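Local coordinates for protein aldehyde dehydrogenase (PDB 4O6R) that probably oxidises aldehydes to carboxylic acids with NAD or NADP as cofactor, and binds adenosine monophosphate in a nucleotide pocket, at residues Val142-Ile147 with Ala472-Thr477; Pro68-Gly73 with Met123-Gln128; Asn32-Ser37 with Pro364-Gly369; Gln335-Val340 with Tyr370-Thr375. All coordinates share one frame; numbering follows the deposited sequence.

Overall arrangement
The four contacts fall into two pairs on opposite sides of the chain's centre. Contacts 1 and 2, with centres 12 Å apart, touch where Met473 packs on Met123 and where Leu127 lies against Arg144 and Thr477; both also reach the third subunit. Contacts 3 and 4, 13 Å apart, are continuous, because 364-369 runs straight into 370-375. Between the pairs the centres lie 41 to 45 Å apart. Even contacts 1 and 4 have their nearest atoms about 24 Å apart. The bound adenosine monophosphate is touched by none of them: the side chain of Tyr476 in contact 1 is about 14 Å from it, and that of Val340 in contact 4 about 13 Å.

Contact 1: residues Val142-Ile147 with Ala472-Thr477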
loop_
_atom_site.group_PDB
_atom_site.type_symbol
_atom_site.label_atom_id
_atom_site.label_comp_id
_atom_site.label_asym_id
_atom_site.label_seq_id
_atom_site.Cartn_x
_atom_site.Cartn_y
_atom_site.Cartn_z
ATOM N N VAL A 142 2.332 -10.375 8.727
ATOM C CA VAL A 142 3.156 -10.856 7.633
ATOM C C VAL A 142 4.348 -9.915 7.487
ATOM O O VAL A 142 4.158 -8.703 7.336
ATOM C CB VAL A 142 2.383 -10.892 6.326
ATOM C CG1 VAL A 142 3.251 -11.415 5.181
ATOM C CG2 VAL A 142 1.122 -11.735 6.489
ATOM N N GLN A 143 5.547 -10.475 7.566
ATOM C CA GLN A 143 6.768 -9.720 7.331
ATOM C C GLN A 143 7.235 -9.892 5.884
ATOM O O GLN A 143 7.015 -10.928 5.288
ATOM C CB GLN A 143 7.870 -10.249 8.220
ATOM C CG GLN A 143 7.536 -10.248 9.699
ATOM C CD GLN A 143 8.133 -9.082 10.362
ATOM O OE1 GLN A 143 8.261 -8.004 9.760
ATOM N NE2 GLN A 143 8.549 -9.270 11.592
ATOM N N ARG A 144 7.940 -8.886 5.362
ATOM C CA ARG A 144 8.702 -9.038 4.130
ATOM C C ARG A 144 10.153 -9.336 4.494
ATOM O O ARG A 144 10.952 -8.416 4.727
ATOM C CB ARG A 144 8.602 -7.770 3.284
ATOM C CG ARG A 144 7.158 -7.420 2.890
ATOM C CD ARG A 144 6.425 -8.518 2.107
ATOM N NE ARG A 144 7.187 -8.985 0.927
ATOM C CZ ARG A 144 6.748 -9.888 0.055
ATOM N NH1 ARG A 144 5.532 -10.424 0.178
ATOM N NH2 ARG A 144 7.517 -10.268 -0.968
ATOM N N ALA A 145 10.510 -10.614 4.529
ATOM C CA ALA A 145 11.871 -11.007 4.940
ATOM C C ALA A 145 12.765 -11.113 3.695
ATOM O O ALA A 145 12.278 -11.373 2.620
ATOM C CB ALA A 145 11.835 -12.335 5.662
ATOM N N PRO A 146 14.084 -10.911 3.852
ATOM C CA PRO A 146 14.961 -11.125 2.719
ATOM C C PRO A 146 14.989 -12.587 2.305
ATOM O O PRO A 146 14.643 -13.464 3.090
ATOM C CB PRO A 146 16.338 -10.696 3.237
ATOM C CG PRO A 146 16.232 -10.635 4.699
ATOM C CD PRO A 146 14.803 -10.522 5.075
ATOM N N ILE A 147 15.433 -12.834 1.090
ATOM C CA ILE A 147 15.501 -14.191 0.551
ATOM C C ILE A 147 16.702 -14.934 1.107
ATOM O O ILE A 147 16.567 -16.104 1.512
ATOM C CB ILE A 147 15.538 -14.148 -0.984
ATOM C CG1 ILE A 147 14.196 -13.595 -1.485
ATOM C CG2 ILE A 147 15.842 -15.529 -1.557
ATOM C CD1 ILE A 147 14.225 -13.200 -2.935
ATOM N N ALA A 472 10.770 -3.819 -7.021
ATOM C CA ALA A 472 12.050 -4.504 -6.825
ATOM C C ALA A 472 12.148 -5.001 -5.390
ATOM O O ALA A 472 12.604 -6.101 -5.144
ATOM C CB ALA A 472 13.210 -3.571 -7.133
ATOM N N MET A 473 11.718 -4.182 -4.430
ATOM C CA MET A 473 11.740 -4.629 -3.009
ATOM C C MET A 473 10.886 -5.852 -2.791
ATOM O O MET A 473 11.286 -6.769 -2.051
ATOM C CB MET A 473 11.274 -3.524 -2.074
ATOM C CG MET A 473 12.158 -2.310 -2.064
ATOM S SD MET A 473 13.855 -2.649 -1.606
ATOM C CE MET A 473 13.694 -3.007 0.141
ATOM N N HIS A 474 9.718 -5.889 -3.421
ATOM C CA HIS A 474 8.861 -7.080 -3.323
ATOM C C HIS A 474 9.572 -8.347 -3.868
ATOM O O HIS A 474 9.529 -9.414 -3.242
ATOM C CB HIS A 474 7.538 -6.823 -4.064
ATOM C CG HIS A 474 6.518 -7.902 -3.893
ATOM N ND1 HIS A 474 5.613 -7.908 -2.854
ATOM C CD2 HIS A 474 6.259 -9.008 -4.626
ATOM C CE1 HIS A 474 4.820 -8.960 -2.973
ATOM N NE2 HIS A 474 5.199 -9.652 -4.030
ATOM N N ASP A 475 10.203 -8.217 -5.035
ATOM C CA ASP A 475 10.863 -9.323 -5.715
ATOM C C ASP A 475 12.164 -9.743 -4.991
ATOM O O ASP A 475 12.736 -10.785 -5.323
ATOM C CB ASP A 475 11.262 -8.943 -7.165
ATOM C CG ASP A 475 10.090 -8.754 -8.112
ATOM O OD1 ASP A 475 8.941 -9.177 -7.805
ATOM O OD2 ASP A 475 10.378 -8.226 -9.230
ATOM N N TYR A 476 12.669 -8.920 -4.076
ATOM C CA TYR A 476 13.829 -9.283 -3.238
ATOM C C TYR A 476 13.473 -9.659 -1.792
ATOM O O TYR A 476 14.365 -9.792 -0.945
ATOM C CB TYR A 476 14.919 -8.183 -3.292
ATOM C CG TYR A 476 15.794 -8.395 -4.495
ATOM C CD1 TYR A 476 16.682 -9.458 -4.523
ATOM C CD2 TYR A 476 15.704 -7.576 -5.633
ATOM C CE1 TYR A 476 17.485 -9.695 -5.630
ATOM C CE2 TYR A 476 16.513 -7.810 -6.743
ATOM C CZ TYR A 476 17.406 -8.886 -6.712
ATOM O OH TYR A 476 18.217 -9.189 -7.776
ATOM N N THR A 477 12.185 -9.883 -1.533
ATOM C CA THR A 477 11.745 -10.361 -0.230
ATOM C C THR A 477 10.759 -11.511 -0.398
ATOM O O THR A 477 10.339 -11.844 -1.505
ATOM C CB THR A 477 11.099 -9.228 0.610
ATOM O OG1 THR A 477 10.027 -8.627 -0.152
ATOM C CG2 THR A 477 12.143 -8.201 0.972
HETATM O O HOH W 1 7.685 -12.006 -3.183
#
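The guanidinium of Arg144 lies flat on the imidazole of His474, planes 19° apart, with NH2 of Arg144 over the middle of the ring. ND1 of His474, in turn, sits off-centre over one guanidinium face. The in-plane edge of that group faces Thr477: Arg144 NE and NH2 both donate to Thr477 OG1, each at 3.1 Å, a side-on grip on a single oxygen. Bends at chi2 (-58°) and chi3 (-52°) fold the arginine chain back so that this edge meets the threonine. Water 1, also at the edge, accepts from Arg144 NH2 at 2.8 Å and donates to Thr477 O at 3.1 Å. A weak bond from Arg144 NH2 to His474 O measures 3.2 Å. The site is the junction of helix 469-475 with strand 477-485, which runs antiparallel to strand 138-153 in the mixed sheet; Ala145 pairs with Glu478 and Gln143 with Arg480 through their backbones. Thr477 CB rests 3.2 Å from Ala145 O. Farther along, CD1 of Ile147 reaches the backbone after His474, 3.7 Å from Asp475 O. At the subunit interface, His474 of the second subunit meets the His474 ring.

Contact 2: residues Pro68-Gly73 with Met123-Gln128; sequences PAAERG and MADKLQ
Ala69 and Ala124 face each other across this contact, each pointing its CB at the other segment. The methyl of Ala124 slots in above the first turn of helix 69-85, with its CB 3.4 Å from Ala69 O and 3.7 Å from the bare CA of Gly73. Those two atoms lie one helical turn apart, and Gly73, having no side chain, lets the methyl come right up to the helix backbone. The CB of Ala69 answers in the other direction and lies against the main chain of the 123-128 loop, 3.6 Å from Asp125 CA. Backbones are correspondingly close, with the CA atoms of Ala69 and Asp125 4.8 Å apart.

Asp125 points its CB at the helix, and its carboxylate reaches out to the rim beside Ala70. Its CG stands between the backbone N and the carbonyl carbon (chi1 63°), which turns the group that way, so that OD2 of Asp125 is 3.5 Å from the methyl CB of Ala70. The other oxygen is turned to its own segment: Lys126 NZ makes a salt bridge to Asp125 OD1 at 2.7 Å, arriving on the syn side and 21° out of the carboxylate plane. The lysine also bonds to Gly122 O and makes a cation-pi contact with Tyr119 of the fourth subunit.

Arg72, its guanidinium folded over Ala69 CA, donates through NE to Ala172 O, at the end of helix 159-172, and Ala69 also packs on Pro133 of the third subunit. The contact thus seats the start of helix 69-85 on the turn that leads from helix 102-123 into strand 129-131.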
loop_
_atom_site.group_PDB
_atom_site.type_symbol
_atom_site.label_atom_id
_atom_site.label_comp_id
_atom_site.label_asym_id
_atom_site.label_seq_id
_atom_site.Cartn_x
_atom_site.Cartn_y
_atom_site.Cartn_z
ATOM N N PRO A 68 19.289 -3.350 11.685
ATOM C CA PRO A 68 18.105 -2.549 11.442
ATOM C C PRO A 68 18.108 -2.058 10.005
ATOM O O PRO A 68 19.153 -1.702 9.476
ATOM C CB PRO A 68 18.278 -1.366 12.399
ATOM C CG PRO A 68 19.106 -1.915 13.512
ATOM C CD PRO A 68 20.061 -2.852 12.840
ATOM N N ALA A 69 16.926 -1.996 9.407
ATOM C CA ALA A 69 16.764 -1.565 8.025
ATOM C C ALA A 69 17.390 -0.198 7.801
ATOM O O ALA A 69 18.056 0.024 6.801
ATOM C CB ALA A 69 15.287 -1.553 7.661
ATOM N N ALA A 70 17.185 0.714 8.737
ATOM C CA ALA A 70 17.738 2.056 8.632
ATOM C C ALA A 70 19.263 2.058 8.544
ATOM O O ALA A 70 19.840 2.938 7.887
ATOM C CB ALA A 70 17.300 2.914 9.808
ATOM N N GLU A 71 19.902 1.095 9.211
ATOM C CA GLU A 71 21.371 0.984 9.200
ATOM C C GLU A 71 21.892 0.476 7.863
ATOM O O GLU A 71 22.894 0.980 7.351
ATOM C CB GLU A 71 21.867 0.103 10.357
ATOM C CG GLU A 71 21.575 0.685 11.734
ATOM C CD GLU A 71 22.230 -0.095 12.876
ATOM O OE1 GLU A 71 23.006 -1.055 12.608
ATOM O OE2 GLU A 71 21.946 0.261 14.039
ATOM N N ARG A 72 21.205 -0.507 7.277
ATOM C CA ARG A 72 21.501 -0.921 5.894
ATOM C C ARG A 72 21.298 0.273 4.957
ATOM O O ARG A 72 22.123 0.562 4.079
ATOM C CB ARG A 72 20.614 -2.070 5.411
ATOM C CG ARG A 72 20.791 -3.349 6.194
ATOM C CD ARG A 72 20.190 -4.543 5.464
ATOM N NE ARG A 72 18.761 -4.407 5.277
ATOM C CZ ARG A 72 17.823 -4.918 6.063
ATOM N NH1 ARG A 72 18.127 -5.573 7.155
ATOM N NH2 ARG A 72 16.557 -4.746 5.757
ATOM N N GLY A 73 20.198 0.969 5.172
ATOM C CA GLY A 73 19.896 2.186 4.413
ATOM C C GLY A 73 21.023 3.220 4.473
ATOM O O GLY A 73 21.428 3.793 3.446
ATOM N N MET A 123 14.892 3.748 0.767
ATOM C CA MET A 123 13.856 2.711 0.734
ATOM C C MET A 123 13.973 1.655 1.822
ATOM O O MET A 123 12.978 1.022 2.177
ATOM C CB MET A 123 13.910 1.991 -0.598
ATOM C CG MET A 123 12.927 0.846 -0.792
ATOM S SD MET A 123 11.209 1.382 -0.691
ATOM C CE MET A 123 10.807 1.703 -2.400
ATOM N N ALA A 124 15.181 1.414 2.323
ATOM C CA ALA A 124 15.432 0.220 3.121
ATOM C C ALA A 124 14.448 0.062 4.267
ATOM O O ALA A 124 13.871 -1.012 4.431
ATOM C CB ALA A 124 16.857 0.152 3.622
ATOM N N ASP A 125 14.205 1.139 5.005
ATOM C CA ASP A 125 13.283 1.075 6.156
ATOM C C ASP A 125 11.892 1.594 5.808
ATOM O O ASP A 125 11.113 1.912 6.692
ATOM C CB ASP A 125 13.845 1.808 7.389
ATOM C CG ASP A 125 14.053 3.315 7.194
ATOM O OD1 ASP A 125 13.938 3.873 6.079
ATOM O OD2 ASP A 125 14.353 3.971 8.215
ATOM N N LYS A 126 11.560 1.664 4.525
ATOM C CA LYS A 126 10.206 2.055 4.142
ATOM C C LYS A 126 9.361 0.865 3.693
ATOM O O LYS A 126 8.148 1.006 3.543
ATOM C CB LYS A 126 10.235 3.090 3.027
ATOM C CG LYS A 126 11.117 4.293 3.297
ATOM C CD LYS A 126 10.788 5.023 4.580
ATOM C CE LYS A 126 11.598 6.304 4.655
ATOM N NZ LYS A 126 13.063 6.083 4.784
ATOM N N LEU A 127 9.986 -0.282 3.449
ATOM C CA LEU A 127 9.242 -1.486 3.097
ATOM C C LEU A 127 8.634 -2.014 4.380
ATOM O O LEU A 127 9.336 -2.200 5.377
ATOM C CB LEU A 127 10.145 -2.570 2.478
ATOM C CG LEU A 127 9.348 -3.811 2.045
ATOM C CD1 LEU A 127 8.389 -3.498 0.910
ATOM C CD2 LEU A 127 10.312 -4.927 1.686
ATOM N N GLN A 128 7.327 -2.192 4.380
ATOM C CA GLN A 128 6.588 -2.551 5.589
ATOM C C GLN A 128 5.814 -3.841 5.353
ATOM O O GLN A 128 5.503 -4.165 4.212
ATOM C CB GLN A 128 5.641 -1.400 5.996
ATOM C CG GLN A 128 6.386 -0.139 6.371
ATOM C CD GLN A 128 5.477 0.938 6.902
ATOM O OE1 GLN A 128 4.253 0.820 6.840
ATOM N NE2 GLN A 128 6.067 1.984 7.449
#

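Contact 3: residues Asn32-Ser37 with Pro364-Gly369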
loop_
_atom_site.group_PDB
_atom_site.type_symbol
_atom_site.label_atom_id
_atom_site.label_comp_id
_atom_site.label_asym_id
_atom_site.label_seq_id
_atom_site.Cartn_x
_atom_site.Cartn_y
_atom_site.Cartn_z
ATOM N N ASN A 32 40.365 -1.934 -24.243
ATOM C CA ASN A 32 39.868 -0.607 -24.523
ATOM C C ASN A 32 39.264 -0.613 -25.925
ATOM O O ASN A 32 39.985 -0.777 -26.894
ATOM C CB ASN A 32 41.024 0.389 -24.463
ATOM C CG ASN A 32 40.585 1.822 -24.728
ATOM O OD1 ASN A 32 39.477 2.076 -25.201
ATOM N ND2 ASN A 32 41.466 2.775 -24.391
ATOM N N PRO A 33 37.942 -0.421 -26.042
ATOM C CA PRO A 33 37.303 -0.433 -27.370
ATOM C C PRO A 33 37.658 0.722 -28.311
ATOM O O PRO A 33 37.380 0.636 -29.503
ATOM C CB PRO A 33 35.827 -0.452 -27.048
ATOM C CG PRO A 33 35.723 0.207 -25.714
ATOM C CD PRO A 33 37.003 -0.057 -24.976
ATOM N N HIS A 34 38.335 1.758 -27.830
ATOM C CA HIS A 34 38.838 2.806 -28.730
ATOM C C HIS A 34 39.955 2.322 -29.651
ATOM O O HIS A 34 40.064 2.752 -30.817
ATOM C CB HIS A 34 39.281 4.038 -27.934
ATOM C CG HIS A 34 40.095 5.009 -28.721
ATOM N ND1 HIS A 34 39.554 5.789 -29.718
ATOM C CD2 HIS A 34 41.411 5.328 -28.663
ATOM C CE1 HIS A 34 40.504 6.544 -30.247
ATOM N NE2 HIS A 34 41.639 6.280 -29.628
ATOM N N ASP A 35 40.789 1.429 -29.131
ATOM C CA ASP A 35 41.969 0.977 -29.881
ATOM C C ASP A 35 42.347 -0.490 -29.760
ATOM O O ASP A 35 43.380 -0.883 -30.269
ATOM C CB ASP A 35 43.179 1.843 -29.526
ATOM C CG ASP A 35 43.547 1.782 -28.063
ATOM O OD1 ASP A 35 43.027 0.929 -27.335
ATOM O OD2 ASP A 35 44.360 2.639 -27.636
ATOM N N GLY A 36 41.539 -1.294 -29.091
ATOM C CA GLY A 36 41.808 -2.718 -28.943
ATOM C C GLY A 36 42.949 -3.035 -28.000
ATOM O O GLY A 36 43.400 -4.183 -27.931
ATOM N N SER A 37 43.430 -2.041 -27.265
ATOM C CA SER A 37 44.610 -2.237 -26.415
ATOM C C SER A 37 44.156 -2.875 -25.105
ATOM O O SER A 37 42.989 -2.799 -24.722
ATOM C CB SER A 37 45.361 -0.912 -26.184
ATOM O OG SER A 37 44.588 -0.020 -25.403
ATOM N N PRO A 364 41.374 7.722 -39.727
ATOM C CA PRO A 364 42.365 6.675 -39.444
ATOM C C PRO A 364 42.740 6.542 -37.965
ATOM O O PRO A 364 43.233 5.491 -37.566
ATOM C CB PRO A 364 43.596 7.112 -40.248
ATOM C CG PRO A 364 43.101 8.133 -41.217
ATOM C CD PRO A 364 41.919 8.790 -40.590
ATOM N N ALA A 365 42.525 7.586 -37.165
ATOM C CA ALA A 365 42.792 7.521 -35.724
ATOM C C ALA A 365 41.830 6.567 -34.984
ATOM O O ALA A 365 42.126 6.126 -33.877
ATOM C CB ALA A 365 42.711 8.908 -35.115
ATOM N N LEU A 366 40.685 6.284 -35.608
ATOM C CA LEU A 366 39.690 5.351 -35.108
ATOM C C LEU A 366 39.838 3.918 -35.651
ATOM O O LEU A 366 39.051 3.035 -35.292
ATOM C CB LEU A 366 38.292 5.887 -35.465
ATOM C CG LEU A 366 38.002 7.342 -35.029
ATOM C CD1 LEU A 366 36.524 7.686 -35.179
ATOM C CD2 LEU A 366 38.458 7.569 -33.595
ATOM N N ALA A 367 40.845 3.669 -36.489
ATOM C CA ALA A 367 40.929 2.401 -37.236
ATOM C C ALA A 367 41.049 1.151 -36.360
ATOM O O ALA A 367 40.612 0.073 -36.764
ATOM C CB ALA A 367 42.089 2.444 -38.233
ATOM N N ASN A 368 41.616 1.282 -35.160
ATOM C CA ASN A 368 41.807 0.131 -34.280
ATOM C C ASN A 368 40.701 -0.055 -33.245
ATOM O O ASN A 368 40.765 -0.972 -32.434
ATOM C CB ASN A 368 43.140 0.248 -33.581
ATOM C CG ASN A 368 44.292 0.103 -34.530
ATOM O OD1 ASN A 368 45.226 0.878 -34.481
ATOM N ND2 ASN A 368 44.223 -0.876 -35.410
ATOM N N GLY A 369 39.684 0.799 -33.302
ATOM C CA GLY A 369 38.562 0.721 -32.397
ATOM C C GLY A 369 37.321 0.151 -33.045
ATOM O O GLY A 369 37.240 0.043 -34.281
HETATM O O HOH W 2 41.776 3.496 -32.885
HETATM O O HOH W 3 43.407 7.749 -31.779
#
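Ala365 O, which lies across from the His34 ring, accepts a hydrogen bond from each of two waters, water 2 at 2.8 Å and water 3 at 2.9 Å. Water 2 is the hub of the contact: it also donates to His34 O at 2.8 Å and accepts from Asn368 N at 3.2 Å, tying one carbonyl of the 32-37 turn to two points of the 364-369 loop. Water 3 bridges from the same Ala365 O to His34 NE2, 3.1 Å away. The imidazole reaches this position because CG stands opposite the backbone N (chi1 166°), which carries the ring out toward Ala365, with CE1 of His34 nearest its carbonyl. The other ring nitrogen, ND1, is hydrogen-bonded to the hydroxyl of Tyr371, so both nitrogens have partners. CD2 of Leu366 meets the ring at its edge, 4.1 Å from His34 CE1.

Gly369, closing a type I turn from Leu366, brings its CA to 3.0 Å from His34 O, and Asn368 O hangs close to the CA of Asp35. The 32-37 turn keeps its own shape with two Asx turns, in which Asn32 OD1 accepts from His34 N and Asp35 OD1 accepts from Ser37 N. Ser37 OG adds a 2.7 Å bond to Asp35 OD1, from the same face of the carboxylate as Ser37 N. Just beyond the segment, Pro33 O receives the backbone N of Tyr370.

Between 32-37 and 364-369, then, the polar link is carried by water, with no direct hydrogen bond between them; direct bonds begin one and two residues on, at Tyr370 and Tyr371.

Contact 4: residues Gln335-Val340 with Tyr370-Thr375; sequences QHLDRV and YYVRPT
Leu337 is the tightly packed part of this contact. It points from helix 334-349 at the 370-375 chain, and its two methyls straddle different pieces of it. CD1 of Leu337 lies 3.8 Å from Val372 CB and equally close to Tyr371 O, while CD2 packs 3.8 Å from Tyr370 CA. The torsion responsible is chi1 of 170°, which puts CG opposite the backbone N and lets the fork spread along the extended segment. The leucine and valine side chains run antiparallel, each passing alongside the other. Nearer the helix, the CB atoms of Leu337 and Tyr370 come to 4.2 Å, the tyrosine ring itself leading off to touch Pro33 and Lys334.

One turn on, the fit relaxes: Val340 CG1 and Val372 CG1 are 4.4 Å apart, and they are the closest pair these two residues make. The exposed flank of the helix, with Gln335 and Arg339, faces elsewhere and takes no part. His336, on another side, sends NE2 to Phe392 O and meets the ring of Trp156.

Past Val372 the chain turns away toward strand 375-378, where the backbone of Thr375 pairs with Val396 in the seven-stranded sheet. On the way Thr375 OG1 bonds to Arg373 O at 2.8 Å, the donor tilted 34° from the carbonyl plane.

Across these segments the attraction is apolar: buried leucine, valine and tyrosine carbons meet by shape. Directional bonds to the loop come from outside the pair, as between the backbones of Tyr370 and Leu331 and of Tyr370 and Pro33.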
loop_
_atom_site.group_PDB
_atom_site.type_symbol
_atom_site.label_atom_id
_atom_site.label_comp_id
_atom_site.label_asym_id
_atom_site.label_seq_id
_atom_site.Cartn_x
_atom_site.Cartn_y
_atom_site.Cartn_z
ATOM N N GLN A 335 33.446 -8.340 -31.302
ATOM C CA GLN A 335 32.409 -9.292 -31.677
ATOM C C GLN A 335 31.083 -8.615 -31.949
ATOM O O GLN A 335 30.368 -8.969 -32.891
ATOM C CB GLN A 335 32.237 -10.347 -30.594
ATOM C CG GLN A 335 33.452 -11.257 -30.474
ATOM C CD GLN A 335 34.571 -10.749 -29.555
ATOM O OE1 GLN A 335 34.647 -9.574 -29.194
ATOM N NE2 GLN A 335 35.479 -11.666 -29.201
ATOM N N HIS A 336 30.767 -7.614 -31.141
ATOM C CA HIS A 336 29.522 -6.924 -31.287
ATOM C C HIS A 336 29.552 -6.034 -32.541
ATOM O O HIS A 336 28.556 -5.971 -33.282
ATOM C CB HIS A 336 29.220 -6.102 -30.021
ATOM C CG HIS A 336 27.912 -5.417 -30.085
ATOM N ND1 HIS A 336 26.751 -6.091 -30.413
ATOM C CD2 HIS A 336 27.564 -4.115 -29.911
ATOM C CE1 HIS A 336 25.743 -5.237 -30.423
ATOM N NE2 HIS A 336 26.210 -4.028 -30.145
ATOM N N LEU A 337 30.672 -5.343 -32.780
ATOM C CA LEU A 337 30.846 -4.615 -34.036
ATOM C C LEU A 337 30.637 -5.510 -35.267
ATOM O O LEU A 337 29.957 -5.123 -36.200
ATOM C CB LEU A 337 32.223 -3.974 -34.142
ATOM C CG LEU A 337 32.535 -3.405 -35.515
ATOM C CD1 LEU A 337 31.641 -2.203 -35.783
ATOM C CD2 LEU A 337 33.980 -2.998 -35.654
ATOM N N ASP A 338 31.274 -6.676 -35.291
ATOM C CA ASP A 338 31.117 -7.573 -36.440
ATOM C C ASP A 338 29.654 -7.981 -36.635
ATOM O O ASP A 338 29.174 -8.068 -37.751
ATOM C CB ASP A 338 32.002 -8.792 -36.281
ATOM C CG ASP A 338 33.477 -8.454 -36.433
ATOM O OD1 ASP A 338 33.811 -7.358 -36.933
ATOM O OD2 ASP A 338 34.295 -9.284 -36.021
ATOM N N ARG A 339 28.944 -8.183 -35.533
ATOM C CA ARG A 339 27.532 -8.510 -35.570
ATOM C C ARG A 339 26.731 -7.353 -36.218
ATOM O O ARG A 339 25.846 -7.578 -37.031
ATOM C CB ARG A 339 27.066 -8.739 -34.152
ATOM C CG ARG A 339 25.783 -9.500 -33.995
ATOM C CD ARG A 339 25.999 -10.931 -33.446
ATOM N NE ARG A 339 25.137 -11.758 -34.279
ATOM C CZ ARG A 339 23.812 -11.780 -34.188
ATOM N NH1 ARG A 339 23.184 -11.133 -33.207
ATOM N NH2 ARG A 339 23.115 -12.504 -35.054
ATOM N N VAL A 340 27.062 -6.120 -35.876
ATOM C CA VAL A 340 26.291 -4.983 -36.388
ATOM C C VAL A 340 26.598 -4.807 -37.880
ATOM O O VAL A 340 25.693 -4.575 -38.675
ATOM C CB VAL A 340 26.561 -3.699 -35.571
ATOM C CG1 VAL A 340 25.917 -2.482 -36.226
ATOM C CG2 VAL A 340 26.054 -3.881 -34.145
ATOM N N TYR A 370 36.324 -0.151 -32.209
ATOM C CA TYR A 370 35.156 -0.897 -32.657
ATOM C C TYR A 370 34.041 0.052 -33.081
ATOM O O TYR A 370 32.911 -0.047 -32.628
ATOM C CB TYR A 370 34.695 -1.849 -31.571
ATOM C CG TYR A 370 35.813 -2.640 -30.940
ATOM C CD1 TYR A 370 36.852 -3.175 -31.701
ATOM C CD2 TYR A 370 35.823 -2.882 -29.563
ATOM C CE1 TYR A 370 37.878 -3.910 -31.095
ATOM C CE2 TYR A 370 36.839 -3.599 -28.965
ATOM C CZ TYR A 370 37.849 -4.123 -29.730
ATOM O OH TYR A 370 38.825 -4.844 -29.116
ATOM N N TYR A 371 34.382 0.949 -34.010
ATOM C CA TYR A 371 33.504 2.052 -34.399
ATOM C C TYR A 371 32.614 1.755 -35.596
ATOM O O TYR A 371 33.062 1.192 -36.617
ATOM C CB TYR A 371 34.321 3.297 -34.739
ATOM C CG TYR A 371 35.015 3.958 -33.565
ATOM C CD1 TYR A 371 34.347 4.914 -32.778
ATOM C CD2 TYR A 371 36.330 3.656 -33.252
ATOM C CE1 TYR A 371 34.979 5.519 -31.706
ATOM C CE2 TYR A 371 36.970 4.282 -32.196
ATOM C CZ TYR A 371 36.296 5.199 -31.424
ATOM O OH TYR A 371 36.947 5.831 -30.384
ATOM N N VAL A 372 31.363 2.173 -35.481
ATOM C CA VAL A 372 30.454 2.184 -36.612
ATOM C C VAL A 372 29.632 3.474 -36.590
ATOM O O VAL A 372 29.294 3.990 -35.519
ATOM C CB VAL A 372 29.591 0.904 -36.645
ATOM C CG1 VAL A 372 28.698 0.786 -35.439
ATOM C CG2 VAL A 372 28.760 0.844 -37.912
ATOM N N ARG A 373 29.330 4.005 -37.763
ATOM C CA ARG A 373 28.552 5.229 -37.861
ATOM C C ARG A 373 27.080 4.976 -37.536
ATOM O O ARG A 373 26.597 3.870 -37.703
ATOM C CB ARG A 373 28.652 5.826 -39.261
ATOM C CG ARG A 373 30.061 6.290 -39.614
ATOM C CD ARG A 373 30.129 6.840 -41.026
ATOM N NE ARG A 373 29.440 5.951 -41.953
ATOM C CZ ARG A 373 30.018 5.219 -42.897
ATOM N NH1 ARG A 373 29.241 4.437 -43.636
ATOM N NH2 ARG A 373 31.351 5.280 -43.137
ATOM N N PRO A 374 26.383 6.007 -37.052
ATOM C CA PRO A 374 24.937 5.898 -36.844
ATOM C C PRO A 374 24.284 5.455 -38.135
ATOM O O PRO A 374 24.561 6.025 -39.194
ATOM C CB PRO A 374 24.515 7.324 -36.474
ATOM C CG PRO A 374 25.743 7.949 -35.909
ATOM C CD PRO A 374 26.913 7.317 -36.630
ATOM N N THR A 375 23.476 4.413 -38.048
ATOM C CA THR A 375 22.948 3.727 -39.215
ATOM C C THR A 375 21.407 3.745 -39.167
ATOM O O THR A 375 20.808 3.443 -38.134
ATOM C CB THR A 375 23.494 2.302 -39.262
ATOM O OG1 THR A 375 24.927 2.337 -39.349
ATOM C CG2 THR A 375 22.970 1.559 -40.435
#